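Local coordinates for protein ALKF (Bacillus cereus, PDB 3ZBO) that has affinity for branched DNA structures such as, probably, Holliday junctions, is related to the HEAT-like repeat DNA glycosylases, and is otherwise of unknown function, at residues 138-143 with 236-241; 114-119 with 148-153; 87-92 with 120-125. One frame throughout, in Å; residues are numbered along the deposited sequence.

Interaction 1. Residues 138-143 with 236-241; sequences YCWLLG and RKYVRC
The indole of Trp-140 has Tyr-238 over one face and its own helix neighbour Cys-139, through CB, over the other. Tyr-238 presents an edge. Its CD2 stands 3.4 Å above the indole plane, offset toward the rim, and comes within 3.5 Å of Trp-140 CZ3. Its CE2 follows alongside, 3.7 Å from Trp-140 CH2. The planes of the six-membered ring and the phenol meet at 61°, with centroids 4.6 Å apart, so the pair is a T-shaped (edge-to-face) stack. At another part of the phenol edge, in its plane, lies CG of Arg-240. The two side chains run side by side and point the same way. With CG anti to the backbone N (chi1 -173°), Tyr-238 brings its CD2-CE2 edge to the indole face. NE1 of Trp-140 is held from elsewhere, by the backbone O of Asp-102, which helps to fix the rotation of the indole.

One water joins the two backbones. It donates to Trp-140 O at 2.8 Å and accepts from Tyr-238 N at 2.9 Å. Trp-140 O lies near the C-terminal end of its helix, where a carbonyl can take a partner from outside. At Gly-143 the chains come closest, and its CA makes a CH...O contact of 3.5 Å with Arg-236 O. The guanidinium of Arg-236 turns elsewhere and forms a salt bridge with Glu-226.

Tyr-238 also touches Tyr-103, and Trp-140 touches Val-107, both on helix 98-110. The contact thus lays an irregular C-terminal tail across the end of helix 128-144 and beside helix 98-110, on the surface of a mainly helical body consistent with the HEAT-like repeat fold of the AlkD-like proteins.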
loop_
_atom_site.group_PDB
_atom_site.type_symbol
_atom_site.label_atom_id
_atom_site.label_comp_id
_atom_site.label_asym_id
_atom_site.label_seq_id
_atom_site.Cartn_x
_atom_site.Cartn_y
_atom_site.Cartn_z
ATOM N N TYR A 138 -7.435 -1.388 1.704
ATOM C CA TYR A 138 -8.647 -0.608 1.989
ATOM C C TYR A 138 -8.405 0.890 1.830
ATOM O O TYR A 138 -9.293 1.629 1.377
ATOM C CB TYR A 138 -9.290 -0.878 3.348
ATOM C CG TYR A 138 -10.247 -2.032 3.278
ATOM C CD1 TYR A 138 -9.807 -3.353 3.453
ATOM C CD2 TYR A 138 -11.590 -1.786 2.943
ATOM C CE1 TYR A 138 -10.739 -4.393 3.342
ATOM C CE2 TYR A 138 -12.516 -2.874 2.885
ATOM C CZ TYR A 138 -12.063 -4.105 3.062
ATOM O OH TYR A 138 -13.003 -5.115 2.969
ATOM N N CYS A 139 -7.263 1.380 2.295
ATOM C CA CYS A 139 -6.999 2.831 2.113
ATOM C C CYS A 139 -7.016 3.177 0.632
ATOM O O CYS A 139 -7.587 4.233 0.280
ATOM C CB CYS A 139 -5.635 3.204 2.670
ATOM S SG CYS A 139 -5.454 2.930 4.416
ATOM N N TRP A 140 -6.435 2.344 -0.264
ATOM C CA TRP A 140 -6.398 2.676 -1.675
ATOM C C TRP A 140 -7.779 2.545 -2.258
ATOM O O TRP A 140 -8.135 3.377 -3.135
ATOM C CB TRP A 140 -5.414 1.744 -2.445
ATOM C CG TRP A 140 -4.070 1.663 -1.728
ATOM C CD1 TRP A 140 -3.333 0.492 -1.653
ATOM C CD2 TRP A 140 -3.321 2.655 -0.980
ATOM N NE1 TRP A 140 -2.160 0.693 -0.932
ATOM C CE2 TRP A 140 -2.165 1.969 -0.442
ATOM C CE3 TRP A 140 -3.555 4.027 -0.584
ATOM C CZ2 TRP A 140 -1.184 2.626 0.300
ATOM C CZ3 TRP A 140 -2.627 4.652 0.160
ATOM C CH2 TRP A 140 -1.433 3.959 0.648
ATOM N N LEU A 141 -8.559 1.561 -1.809
ATOM C CA LEU A 141 -9.955 1.425 -2.347
ATOM C C LEU A 141 -10.798 2.629 -1.940
ATOM O O LEU A 141 -11.586 3.158 -2.773
ATOM C CB LEU A 141 -10.603 0.192 -1.723
ATOM C CG LEU A 141 -10.092 -1.131 -2.229
ATOM C CD1 LEU A 141 -10.737 -2.153 -1.368
ATOM C CD2 LEU A 141 -10.439 -1.339 -3.694
ATOM N N LEU A 142 -10.643 3.121 -0.722
ATOM C CA LEU A 142 -11.504 4.287 -0.274
ATOM C C LEU A 142 -11.147 5.508 -1.113
ATOM O O LEU A 142 -11.996 6.409 -1.238
ATOM C CB LEU A 142 -11.208 4.528 1.169
ATOM C CG LEU A 142 -11.840 3.513 2.063
ATOM C CD1 LEU A 142 -11.246 3.558 3.493
ATOM C CD2 LEU A 142 -13.420 3.574 2.101
ATOM N N GLY A 143 -9.956 5.535 -1.784
ATOM C CA GLY A 143 -9.675 6.642 -2.741
ATOM C C GLY A 143 -10.015 6.404 -4.200
ATOM O O GLY A 143 -10.025 7.376 -5.017
ATOM N N ARG A 236 -8.558 10.308 -3.505
ATOM C CA ARG A 236 -7.297 10.309 -4.253
ATOM C C ARG A 236 -6.994 8.879 -4.770
ATOM O O ARG A 236 -6.700 8.054 -3.976
ATOM C CB ARG A 236 -6.143 10.822 -3.346
ATOM C CG ARG A 236 -6.019 10.169 -1.950
ATOM C CD ARG A 236 -6.393 11.153 -0.851
ATOM N NE ARG A 236 -5.290 12.024 -0.499
ATOM C CZ ARG A 236 -5.217 12.652 0.658
ATOM N NH1 ARG A 236 -6.188 12.473 1.552
ATOM N NH2 ARG A 236 -4.178 13.434 0.929
ATOM N N LYS A 237 -7.034 8.632 -6.074
ATOM C CA LYS A 237 -6.426 7.376 -6.611
ATOM C C LYS A 237 -4.948 7.376 -6.314
ATOM O O LYS A 237 -4.246 8.351 -6.622
ATOM C CB LYS A 237 -6.615 7.217 -8.104
ATOM C CG LYS A 237 -6.271 5.866 -8.562
ATOM C CD LYS A 237 -6.643 5.678 -10.059
ATOM C CE LYS A 237 -5.884 4.510 -10.586
ATOM N NZ LYS A 237 -6.671 3.685 -11.578
ATOM N N TYR A 238 -4.449 6.282 -5.707
ATOM C CA TYR A 238 -2.995 6.224 -5.402
ATOM C C TYR A 238 -2.165 6.494 -6.664
ATOM O O TYR A 238 -2.364 5.860 -7.676
ATOM C CB TYR A 238 -2.700 4.821 -4.764
ATOM C CG TYR A 238 -1.319 4.680 -4.268
ATOM C CD1 TYR A 238 -0.282 4.352 -5.185
ATOM C CD2 TYR A 238 -1.021 4.832 -2.945
ATOM C CE1 TYR A 238 1.066 4.190 -4.774
ATOM C CE2 TYR A 238 0.339 4.701 -2.498
ATOM C CZ TYR A 238 1.342 4.377 -3.460
ATOM O OH TYR A 238 2.632 4.219 -3.027
ATOM N N VAL A 239 -1.159 7.389 -6.542
ATOM C CA VAL A 239 -0.313 7.704 -7.699
ATOM C C VAL A 239 0.917 6.846 -7.717
ATOM O O VAL A 239 1.729 6.879 -6.790
ATOM C CB VAL A 239 0.084 9.228 -7.688
ATOM C CG1 VAL A 239 0.818 9.553 -8.935
ATOM C CG2 VAL A 239 -1.198 10.126 -7.621
ATOM N N ARG A 240 1.052 6.076 -8.779
ATOM C CA ARG A 240 2.093 5.010 -8.744
ATOM C C ARG A 240 3.412 5.452 -9.305
ATOM O O ARG A 240 4.454 4.831 -9.022
ATOM C CB ARG A 240 1.566 3.822 -9.498
ATOM C CG ARG A 240 0.258 3.265 -8.859
ATOM C CD ARG A 240 -0.190 1.969 -9.518
ATOM N NE ARG A 240 0.603 0.795 -8.993
ATOM C CZ ARG A 240 0.169 -0.441 -9.112
ATOM N NH1 ARG A 240 -0.950 -0.722 -9.796
ATOM N NH2 ARG A 240 0.897 -1.382 -8.579
ATOM N N CYS A 241 3.370 6.418 -10.227
ATOM C CA CYS A 241 4.618 6.673 -10.958
ATOM C C CYS A 241 4.704 8.164 -11.176
ATOM O O CYS A 241 4.910 8.873 -10.119
ATOM C CB CYS A 241 5.006 5.468 -12.030
ATOM S SG CYS A 241 4.473 5.205 -13.656
ATOM O OXT CYS A 241 4.541 8.692 -12.308
HETATM O O HOH W 1 -6.343 4.236 -5.098
#

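Interaction 2. Residues 114-119 with 148-153; sequences IAQDVA and NAFSES
OE1 of Gln-116 is gripped by several groups, and its amide partner NE2 bonds directly to the opposite segment. Lys-154 NZ, from the first turns of helix 152-165, donates to OE1. A water donates to Gln-116 OE1 at 2.7 Å and accepts from Ser-151 N at 2.9 Å. Tyr-138 OH adds a weak hydrogen bond. The lysine charge probably polarises the amide and makes its N-H groups better donors.

NE2 gives a hydrogen bond to Ala-149 O at 3.0 Å, with an N-H...O angle of 149°. The acceptor lies almost in the amide plane of Gln-116. The donor is not in the plane of the Ala-149 carbonyl but 39° above it. One amide thus meets two backbone groups of 148-153 on either side of Phe-150 in sequence: Ala-149 O directly and Ser-151 N-H through water. With both ends held, the amide is unlikely to flip. The side chain reaches this far because it is extended beyond CG.

Beside the polar bond, NE2 also comes within 3.6 Å of Phe-150 CD1. CE1 of Phe-150 is slightly farther from the same nitrogen, at 3.8 Å. The amide and ring planes are only 17° apart, yet the approach to the ring is oblique. The methyl of Ala-149 lies over one face of the phenyl, offset toward its rim.

Ser-151 is the N-cap of helix 152-165, and its OG accepts from Lys-154 N. The contact therefore ties the first turn of helix 115-124 to the turn that leads into helix 152-165. Helix 128-144 lies between them in sequence and packs against both segments: Leu-141 touches Ala-115 as well as Phe-150, and Leu-142 also rests on the phenyl ring.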
loop_
_atom_site.group_PDB
_atom_site.type_symbol
_atom_site.label_atom_id
_atom_site.label_comp_id
_atom_site.label_asym_id
_atom_site.label_seq_id
_atom_site.Cartn_x
_atom_site.Cartn_y
_atom_site.Cartn_z
ATOM N N ILE A 114 -11.309 -8.389 -6.916
ATOM C CA ILE A 114 -11.508 -9.240 -5.760
ATOM C C ILE A 114 -10.858 -8.621 -4.522
ATOM O O ILE A 114 -10.530 -9.269 -3.548
ATOM C CB ILE A 114 -10.906 -10.650 -5.993
ATOM C CG1 ILE A 114 -9.448 -10.561 -6.493
ATOM C CG2 ILE A 114 -11.708 -11.303 -7.128
ATOM C CD1 ILE A 114 -8.753 -11.889 -6.527
ATOM N N ALA A 115 -10.742 -7.283 -4.529
ATOM C CA ALA A 115 -9.953 -6.559 -3.533
ATOM C C ALA A 115 -10.424 -6.776 -2.115
ATOM O O ALA A 115 -9.631 -7.148 -1.214
ATOM C CB ALA A 115 -9.901 -5.073 -3.884
ATOM N N GLN A 116 -11.726 -6.531 -1.830
ATOM C CA GLN A 116 -12.146 -6.652 -0.456
ATOM C C GLN A 116 -12.092 -8.099 0.041
ATOM O O GLN A 116 -11.712 -8.335 1.194
ATOM C CB GLN A 116 -13.590 -6.090 -0.218
ATOM C CG GLN A 116 -13.663 -4.566 -0.399
ATOM C CD GLN A 116 -15.033 -4.039 -0.034
ATOM O OE1 GLN A 116 -15.607 -4.367 1.041
ATOM N NE2 GLN A 116 -15.481 -3.098 -0.912
ATOM N N ASP A 117 -12.422 -9.068 -0.817
ATOM C CA ASP A 117 -12.414 -10.457 -0.326
ATOM C C ASP A 117 -10.995 -10.874 0.092
ATOM O O ASP A 117 -10.763 -11.465 1.156
ATOM C CB ASP A 117 -12.904 -11.343 -1.427
ATOM C CG ASP A 117 -14.426 -11.252 -1.594
ATOM O OD1 ASP A 117 -15.125 -10.733 -0.652
ATOM O OD2 ASP A 117 -14.894 -11.700 -2.658
ATOM N N VAL A 118 -9.985 -10.550 -0.757
ATOM C CA VAL A 118 -8.620 -10.916 -0.485
ATOM C C VAL A 118 -8.070 -10.062 0.689
ATOM O O VAL A 118 -7.479 -10.603 1.630
ATOM C CB VAL A 118 -7.746 -10.722 -1.689
ATOM C CG1 VAL A 118 -6.262 -11.038 -1.316
ATOM C CG2 VAL A 118 -8.209 -11.663 -2.814
ATOM N N ALA A 119 -8.339 -8.772 0.671
ATOM C CA ALA A 119 -7.843 -7.944 1.803
ATOM C C ALA A 119 -8.401 -8.367 3.131
ATOM O O ALA A 119 -7.720 -8.359 4.145
ATOM C CB ALA A 119 -8.217 -6.452 1.544
ATOM N N ASN A 148 -20.550 3.830 -2.082
ATOM C CA ASN A 148 -21.460 2.676 -2.147
ATOM C C ASN A 148 -20.794 1.329 -2.441
ATOM O O ASN A 148 -21.452 0.265 -2.312
ATOM C CB ASN A 148 -22.623 3.040 -3.100
ATOM C CG ASN A 148 -22.271 2.879 -4.561
ATOM O OD1 ASN A 148 -21.128 2.979 -4.980
ATOM N ND2 ASN A 148 -23.274 2.599 -5.381
ATOM N N ALA A 149 -19.480 1.341 -2.705
ATOM C CA ALA A 149 -18.744 0.092 -2.813
ATOM C C ALA A 149 -18.494 -0.505 -1.468
ATOM O O ALA A 149 -18.039 -1.669 -1.432
ATOM C CB ALA A 149 -17.409 0.352 -3.627
ATOM N N PHE A 150 -18.811 0.178 -0.357
ATOM C CA PHE A 150 -18.531 -0.344 0.994
ATOM C C PHE A 150 -19.737 -0.427 1.844
ATOM O O PHE A 150 -20.648 0.423 1.738
ATOM C CB PHE A 150 -17.528 0.612 1.704
ATOM C CG PHE A 150 -16.342 0.922 0.856
ATOM C CD1 PHE A 150 -15.248 0.063 0.841
ATOM C CD2 PHE A 150 -16.332 2.007 0.016
ATOM C CE1 PHE A 150 -14.109 0.306 0.010
ATOM C CE2 PHE A 150 -15.258 2.288 -0.762
ATOM C CZ PHE A 150 -14.109 1.449 -0.809
ATOM N N SER A 151 -19.785 -1.474 2.647
ATOM C CA SER A 151 -20.784 -1.607 3.685
ATOM C C SER A 151 -20.404 -0.661 4.851
ATOM O O SER A 151 -19.273 -0.787 5.412
ATOM C CB SER A 151 -20.800 -3.056 4.217
ATOM O OG SER A 151 -21.393 -3.069 5.470
ATOM N N GLU A 152 -21.274 0.286 5.240
ATOM C CA GLU A 152 -20.961 1.233 6.318
ATOM C C GLU A 152 -20.774 0.481 7.636
ATOM O O GLU A 152 -19.868 0.747 8.419
ATOM C CB GLU A 152 -22.043 2.341 6.447
ATOM C CG GLU A 152 -21.812 3.256 7.555
ATOM C CD GLU A 152 -22.856 4.380 7.678
ATOM O OE1 GLU A 152 -23.439 4.763 6.617
ATOM O OE2 GLU A 152 -23.094 4.825 8.811
ATOM N N SER A 153 -21.587 -0.563 7.898
ATOM C CA SER A 153 -21.346 -1.293 9.109
ATOM C C SER A 153 -19.998 -2.071 9.093
ATOM O O SER A 153 -19.392 -2.159 10.146
ATOM C CB SER A 153 -22.568 -2.299 9.391
ATOM O OG SER A 153 -22.630 -3.203 8.360
HETATM O O HOH W 2 -18.071 -3.708 1.866
#

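Interaction 3. Residues 87-92 with 120-125; sequences DFDRWI and DKWIAS
Trp-122 has far more surface buried by this contact than any other residue, and Ile-92 comes next. The indole of Trp-122 reaches across to helix 87-92, and Ile-92 meets it from the opposite direction. Ile-92 covers one indole face. Its CB sits over the face, 4.0 Å from the centroid of the six-membered ring, which makes a CH-pi contact. Its CG2 reaches nearer the rim, 3.6 Å from Trp-122 CZ2. CG1 of the isoleucine lies anti to the backbone N, and this rotation sets CG2 between N and the carbonyl carbon, from where it lies over the ring.

The indole edge meets helix 87-92 through polar atoms. Trp-122 NE1 donates to Asp-89 OD1 at 3.1 Å, with an N-H...O angle of 156°. The carboxylate oxygen lies in the ring plane and is met nearly along its C-O axis. The carboxylate itself is turned 47° from the indole. This bond satisfies the N-H of a buried ring and fixes how the indole is rotated. Farther along the same edge, Phe-88 O is 3.5 Å from Trp-122 CZ2. CB of Phe-88 touches that carbon too, at 4.0 Å, while its phenyl leads away.

The two helix segments run at 41° with axes 12.5 Å apart, a gap the large indole spans. Lys-121 adds a salt bridge to Glu-85 on the same helix as Asp-89. Around the ring, Val-105 and Leu-109 of helix 98-110 and Ala-133 of helix 128-144 touch Trp-122. The contact thus joins helices 85-94 and 115-124 in the interior, with helices 98-110 and 128-144 packed about them.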
loop_
_atom_site.group_PDB
_atom_site.type_symbol
_atom_site.label_atom_id
_atom_site.label_comp_id
_atom_site.label_asym_id
_atom_site.label_seq_id
_atom_site.Cartn_x
_atom_site.Cartn_y
_atom_site.Cartn_z
ATOM N N ASP A 87 -2.867 -15.861 -7.332
ATOM C CA ASP A 87 -1.796 -15.026 -7.838
ATOM C C ASP A 87 -1.419 -13.990 -6.768
ATOM O O ASP A 87 -0.222 -13.761 -6.515
ATOM C CB ASP A 87 -2.189 -14.272 -9.089
ATOM C CG ASP A 87 -2.407 -15.198 -10.331
ATOM O OD1 ASP A 87 -1.727 -16.256 -10.411
ATOM O OD2 ASP A 87 -3.254 -14.824 -11.210
ATOM N N PHE A 88 -2.447 -13.330 -6.216
ATOM C CA PHE A 88 -2.128 -12.350 -5.150
ATOM C C PHE A 88 -1.485 -12.983 -3.951
ATOM O O PHE A 88 -0.557 -12.355 -3.357
ATOM C CB PHE A 88 -3.381 -11.588 -4.757
ATOM C CG PHE A 88 -3.726 -10.503 -5.742
ATOM C CD1 PHE A 88 -2.932 -9.314 -5.791
ATOM C CD2 PHE A 88 -4.802 -10.633 -6.547
ATOM C CE1 PHE A 88 -3.247 -8.329 -6.803
ATOM C CE2 PHE A 88 -5.119 -9.645 -7.557
ATOM C CZ PHE A 88 -4.301 -8.477 -7.653
ATOM N N ASP A 89 -1.862 -14.227 -3.588
ATOM C CA ASP A 89 -1.196 -14.856 -2.447
ATOM C C ASP A 89 0.261 -15.145 -2.766
ATOM O O ASP A 89 1.137 -14.992 -1.923
ATOM C CB ASP A 89 -1.920 -16.198 -2.134
ATOM C CG ASP A 89 -3.264 -15.976 -1.427
ATOM O OD1 ASP A 89 -3.411 -14.906 -0.853
ATOM O OD2 ASP A 89 -4.202 -16.818 -1.486
ATOM N N ARG A 90 0.601 -15.481 -4.047
ATOM C CA ARG A 90 2.020 -15.579 -4.387
ATOM C C ARG A 90 2.770 -14.268 -4.225
ATOM O O ARG A 90 3.881 -14.213 -3.675
ATOM C CB ARG A 90 2.250 -16.082 -5.845
ATOM C CG ARG A 90 1.757 -17.513 -6.018
ATOM C CD ARG A 90 2.105 -18.080 -7.445
ATOM N NE ARG A 90 1.393 -17.316 -8.471
ATOM C CZ ARG A 90 1.860 -16.258 -9.191
ATOM N NH1 ARG A 90 3.086 -15.732 -9.039
ATOM N NH2 ARG A 90 1.034 -15.651 -10.026
ATOM N N TRP A 91 2.130 -13.228 -4.697
ATOM C CA TRP A 91 2.819 -11.911 -4.679
ATOM C C TRP A 91 3.003 -11.483 -3.197
ATOM O O TRP A 91 4.073 -11.035 -2.817
ATOM C CB TRP A 91 1.992 -10.843 -5.443
ATOM C CG TRP A 91 2.255 -10.917 -6.948
ATOM C CD1 TRP A 91 2.286 -12.038 -7.721
ATOM C CD2 TRP A 91 2.337 -9.798 -7.823
ATOM N NE1 TRP A 91 2.482 -11.646 -9.074
ATOM C CE2 TRP A 91 2.567 -10.289 -9.117
ATOM C CE3 TRP A 91 2.321 -8.425 -7.616
ATOM C CZ2 TRP A 91 2.691 -9.451 -10.260
ATOM C CZ3 TRP A 91 2.554 -7.547 -8.764
ATOM C CH2 TRP A 91 2.793 -8.098 -10.023
ATOM N N ILE A 92 1.959 -11.658 -2.352
ATOM C CA ILE A 92 2.184 -11.216 -0.979
ATOM C C ILE A 92 3.235 -12.077 -0.283
ATOM O O ILE A 92 3.979 -11.578 0.580
ATOM C CB ILE A 92 0.868 -11.130 -0.188
ATOM C CG1 ILE A 92 0.985 -10.238 1.072
ATOM C CG2 ILE A 92 0.360 -12.559 0.291
ATOM C CD1 ILE A 92 1.361 -8.741 0.757
ATOM N N ASP A 120 -9.677 -8.726 3.150
ATOM C CA ASP A 120 -10.270 -9.264 4.404
ATOM C C ASP A 120 -9.580 -10.528 4.939
ATOM O O ASP A 120 -9.287 -10.651 6.176
ATOM C CB ASP A 120 -11.756 -9.552 4.252
ATOM C CG ASP A 120 -12.599 -8.306 4.016
ATOM O OD1 ASP A 120 -12.152 -7.158 4.363
ATOM O OD2 ASP A 120 -13.760 -8.485 3.594
ATOM N N LYS A 121 -9.253 -11.449 4.018
ATOM C CA LYS A 121 -8.525 -12.616 4.423
ATOM C C LYS A 121 -7.185 -12.235 4.964
ATOM O O LYS A 121 -6.677 -12.771 5.967
ATOM C CB LYS A 121 -8.353 -13.598 3.255
ATOM C CG LYS A 121 -9.682 -14.257 2.932
ATOM C CD LYS A 121 -9.412 -15.284 1.803
ATOM C CE LYS A 121 -10.761 -15.757 1.253
ATOM N NZ LYS A 121 -10.429 -17.069 0.489
ATOM N N TRP A 122 -6.515 -11.280 4.288
ATOM C CA TRP A 122 -5.225 -10.878 4.735
ATOM C C TRP A 122 -5.258 -10.217 6.106
ATOM O O TRP A 122 -4.378 -10.445 6.947
ATOM C CB TRP A 122 -4.481 -9.951 3.682
ATOM C CG TRP A 122 -4.080 -10.722 2.491
ATOM C CD1 TRP A 122 -4.196 -12.101 2.311
ATOM C CD2 TRP A 122 -3.526 -10.199 1.286
ATOM N NE1 TRP A 122 -3.686 -12.475 1.028
ATOM C CE2 TRP A 122 -3.308 -11.310 0.380
ATOM C CE3 TRP A 122 -3.225 -8.887 0.860
ATOM C CZ2 TRP A 122 -2.723 -11.135 -0.872
ATOM C CZ3 TRP A 122 -2.716 -8.709 -0.403
ATOM C CH2 TRP A 122 -2.468 -9.876 -1.264
ATOM N N ILE A 123 -6.229 -9.350 6.310
ATOM C CA ILE A 123 -6.353 -8.725 7.644
ATOM C C ILE A 123 -6.490 -9.808 8.753
ATOM O O ILE A 123 -5.984 -9.627 9.863
ATOM C CB ILE A 123 -7.508 -7.713 7.613
ATOM C CG1 ILE A 123 -7.068 -6.479 6.834
ATOM C CG2 ILE A 123 -7.962 -7.325 9.095
ATOM C CD1 ILE A 123 -8.240 -5.551 6.575
ATOM N N ALA A 124 -7.273 -10.839 8.392
ATOM C CA ALA A 124 -7.569 -11.951 9.361
ATOM C C ALA A 124 -6.405 -12.874 9.580
ATOM O O ALA A 124 -6.462 -13.820 10.474
ATOM C CB ALA A 124 -8.734 -12.719 8.835
ATOM N N SER A 125 -5.355 -12.740 8.763
ATOM C CA SER A 125 -4.319 -13.754 8.772
ATOM C C SER A 125 -3.444 -13.815 9.949
ATOM O O SER A 125 -2.766 -14.885 10.211
ATOM C CB SER A 125 -3.381 -13.572 7.555
ATOM O OG SER A 125 -2.560 -12.386 7.708
#

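Overall arrangement
Interaction 3 is buried, interaction 2 partly buried and interaction 1 at the surface. Interactions 2 and 3 share helix 115-124, using its first turn and its later part. Interaction 1 uses the following helix, 128-144, and brings in the C-terminal tail. Both tryptophan contacts use an indole face, but interaction 3 covers it with an aliphatic side chain and interaction 1 with an aromatic edge. A direct side-chain bond crosses in interactions 2 and 3, whereas water bridges the backbones in interaction 1. Tyr-138, in segment 138-143, ties the segments together: its OH reaches Asp-120 OD1 at 2.6 Å, probably a hydrogen bond, and makes at most a weak one to Gln-116 OE1.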